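Local coordinates for Ice-binding protein (PDB 3UYU) that binds to the surface of ice crystals and inhibits their growth, conferring freeze tolerance with low thermal hysteresis activity, at residues 118-123 and 140-145. The protein carries 2 engineered substitutions. Residues are numbered along the deposited sequence; the frame is centred on the assembly and turned at random.
Sequences GLYKWT and ATWVFQ
Two groups of strand 118-122 converge on Q145 O: W122 N donates a hydrogen bond of 2.8 Å to it, and the CA-H of K121 approaches the same oxygen. Y120 O is gripped likewise, by Q145 N at 2.7 Å and the CA-H of F144. Such pairing between parallel strands of successive coils builds one wall of the right-handed beta-helix. At the start of the pairing, G118 has backbone angles (154°/-174°) at which a CB would collide with the carbonyl oxygen of the residue before, hence glycine.

Y120, W122, W142 and F144 share one face of the sheet and fill the coil interior with flat rings. F144 CE2 lies over one face of the Y120 ring, offset toward its rim, but the two rings are slid apart and barely overlap; F144 CD2 meets the W122 ring at its edge, 3.6 Å from CH2. Y120 stacks instead on F102, and F144 on F171. Polar ends need mates here: Y120 OH bonds V116 O, and W122 NE1 bonds L105 O.

L119, V143, K121 and Q145 occupy the other face, toward helix 76-96, where apolar L119 CD2 packs on V143 CG1 at 3.7 Å. Q145 CG stands anti to its carbonyl carbon (chi1 -55°), and the extended chain beyond brings the amide against L119 CD2; NE2 bonds A94 O and F97 O near the helix end. Shortened to an alanine, this position would probably leave both carbonyls without their NE2 donor and open a gap beside L119. The aliphatic chain of K121, partly exposed, passes across the amide end, its CB 3.6 Å from Q145 OE1.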
loop_
_atom_site.group_PDB
_atom_site.type_symbol
_atom_site.label_atom_id
_atom_site.label_comp_id
_atom_site.label_asym_id
_atom_site.label_seq_id
_atom_site.Cartn_x
_atom_site.Cartn_y
_atom_site.Cartn_z
ATOM N N GLY A 118 -13.228 -20.769 10.682
ATOM C CA GLY A 118 -12.633 -20.470 11.997
ATOM C C GLY A 118 -11.145 -20.322 11.881
ATOM O O GLY A 118 -10.571 -20.267 10.775
ATOM N N LEU A 119 -10.527 -20.179 13.061
ATOM C CA LEU A 119 -9.101 -20.018 13.233
ATOM C C LEU A 119 -8.465 -21.316 13.695
ATOM O O LEU A 119 -8.853 -21.841 14.736
ATOM C CB LEU A 119 -8.868 -18.973 14.276
ATOM C CG LEU A 119 -7.538 -18.222 14.377
ATOM C CD1 LEU A 119 -7.172 -17.569 15.677
ATOM C CD2 LEU A 119 -6.477 -18.199 13.227
ATOM N N TYR A 120 -7.582 -21.873 12.865
ATOM C CA TYR A 120 -6.924 -23.157 13.092
ATOM C C TYR A 120 -5.413 -22.947 13.321
ATOM O O TYR A 120 -4.764 -22.295 12.500
ATOM C CB TYR A 120 -7.080 -24.117 11.894
ATOM C CG TYR A 120 -8.511 -24.566 11.609
ATOM C CD1 TYR A 120 -9.447 -23.657 11.072
ATOM C CD2 TYR A 120 -8.889 -25.904 11.753
ATOM C CE1 TYR A 120 -10.768 -24.092 10.795
ATOM C CE2 TYR A 120 -10.187 -26.355 11.501
ATOM C CZ TYR A 120 -11.127 -25.421 11.030
ATOM O OH TYR A 120 -12.427 -25.864 10.731
ATOM N N LYS A 121 -4.875 -23.530 14.408
ATOM C CA LYS A 121 -3.460 -23.296 14.755
ATOM C C LYS A 121 -2.768 -24.636 14.992
ATOM O O LYS A 121 -3.310 -25.517 15.683
ATOM C CB LYS A 121 -3.341 -22.468 16.034
ATOM C CG LYS A 121 -1.898 -22.133 16.408
ATOM C CD LYS A 121 -1.845 -21.242 17.657
ATOM C CE LYS A 121 -0.382 -21.090 18.050
ATOM N NZ LYS A 121 0.114 -20.014 17.190
ATOM N N TRP A 122 -1.536 -24.740 14.499
ATOM C CA TRP A 122 -0.644 -25.861 14.830
ATOM C C TRP A 122 0.714 -25.340 15.143
ATOM O O TRP A 122 1.241 -24.470 14.425
ATOM C CB TRP A 122 -0.389 -26.734 13.630
ATOM C CG TRP A 122 -1.633 -27.467 13.127
ATOM C CD1 TRP A 122 -1.964 -28.735 13.401
ATOM C CD2 TRP A 122 -2.658 -26.941 12.254
ATOM N NE1 TRP A 122 -3.134 -29.086 12.737
ATOM C CE2 TRP A 122 -3.589 -27.983 12.051
ATOM C CE3 TRP A 122 -2.868 -25.696 11.646
ATOM C CZ2 TRP A 122 -4.732 -27.837 11.202
ATOM C CZ3 TRP A 122 -4.008 -25.522 10.763
ATOM C CH2 TRP A 122 -4.937 -26.573 10.606
ATOM N N THR A 123 1.347 -25.941 16.166
ATOM C CA THR A 123 2.777 -25.626 16.436
ATOM C C THR A 123 3.734 -26.530 15.694
ATOM O O THR A 123 4.966 -26.313 15.726
ATOM C CB THR A 123 3.139 -25.616 17.948
ATOM O OG1 THR A 123 2.901 -26.913 18.494
ATOM C CG2 THR A 123 2.345 -24.620 18.687
ATOM N N ALA A 140 -17.929 -16.581 4.799
ATOM C CA ALA A 140 -17.176 -17.265 5.860
ATOM C C ALA A 140 -15.705 -17.124 5.630
ATOM O O ALA A 140 -15.271 -17.150 4.493
ATOM C CB ALA A 140 -17.517 -18.701 5.965
ATOM N N THR A 141 -14.953 -17.024 6.736
ATOM C CA THR A 141 -13.490 -16.935 6.657
ATOM C C THR A 141 -12.769 -18.032 7.425
ATOM O O THR A 141 -13.255 -18.521 8.482
ATOM C CB THR A 141 -12.951 -15.542 7.126
ATOM O OG1 THR A 141 -13.578 -15.242 8.382
ATOM C CG2 THR A 141 -13.283 -14.479 6.097
ATOM N N TRP A 142 -11.612 -18.428 6.867
ATOM C CA TRP A 142 -10.737 -19.452 7.457
ATOM C C TRP A 142 -9.303 -18.869 7.499
ATOM O O TRP A 142 -8.836 -18.334 6.516
ATOM C CB TRP A 142 -10.632 -20.673 6.542
ATOM C CG TRP A 142 -11.852 -21.575 6.471
ATOM C CD1 TRP A 142 -12.049 -22.761 7.151
ATOM C CD2 TRP A 142 -13.000 -21.391 5.624
ATOM N NE1 TRP A 142 -13.261 -23.326 6.757
ATOM C CE2 TRP A 142 -13.856 -22.509 5.837
ATOM C CE3 TRP A 142 -13.395 -20.396 4.709
ATOM C CZ2 TRP A 142 -15.099 -22.667 5.172
ATOM C CZ3 TRP A 142 -14.630 -20.545 4.036
ATOM C CH2 TRP A 142 -15.486 -21.688 4.318
ATOM N N VAL A 143 -8.606 -19.060 8.624
ATOM C CA VAL A 143 -7.164 -18.793 8.676
ATOM C C VAL A 143 -6.502 -19.954 9.338
ATOM O O VAL A 143 -7.000 -20.395 10.405
ATOM C CB VAL A 143 -6.844 -17.502 9.494
ATOM C CG1 VAL A 143 -5.285 -17.418 9.772
ATOM C CG2 VAL A 143 -7.398 -16.298 8.776
ATOM N N PHE A 144 -5.446 -20.463 8.698
ATOM C CA PHE A 144 -4.524 -21.512 9.237
ATOM C C PHE A 144 -3.225 -20.881 9.655
ATOM O O PHE A 144 -2.623 -20.127 8.895
ATOM C CB PHE A 144 -4.285 -22.579 8.144
ATOM C CG PHE A 144 -5.614 -23.099 7.622
ATOM C CD1 PHE A 144 -6.316 -22.396 6.619
ATOM C CD2 PHE A 144 -6.272 -24.130 8.278
ATOM C CE1 PHE A 144 -7.636 -22.824 6.238
ATOM C CE2 PHE A 144 -7.532 -24.573 7.886
ATOM C CZ PHE A 144 -8.238 -23.918 6.884
ATOM N N GLN A 145 -2.862 -21.137 10.914
ATOM C CA GLN A 145 -1.578 -20.672 11.463
ATOM C C GLN A 145 -0.693 -21.886 11.702
ATOM O O GLN A 145 -1.032 -22.715 12.580
ATOM C CB GLN A 145 -1.792 -19.942 12.783
ATOM C CG GLN A 145 -2.780 -18.776 12.740
ATOM C CD GLN A 145 -3.073 -18.228 14.118
ATOM O OE1 GLN A 145 -3.308 -19.012 15.075
ATOM N NE2 GLN A 145 -3.147 -16.901 14.237
#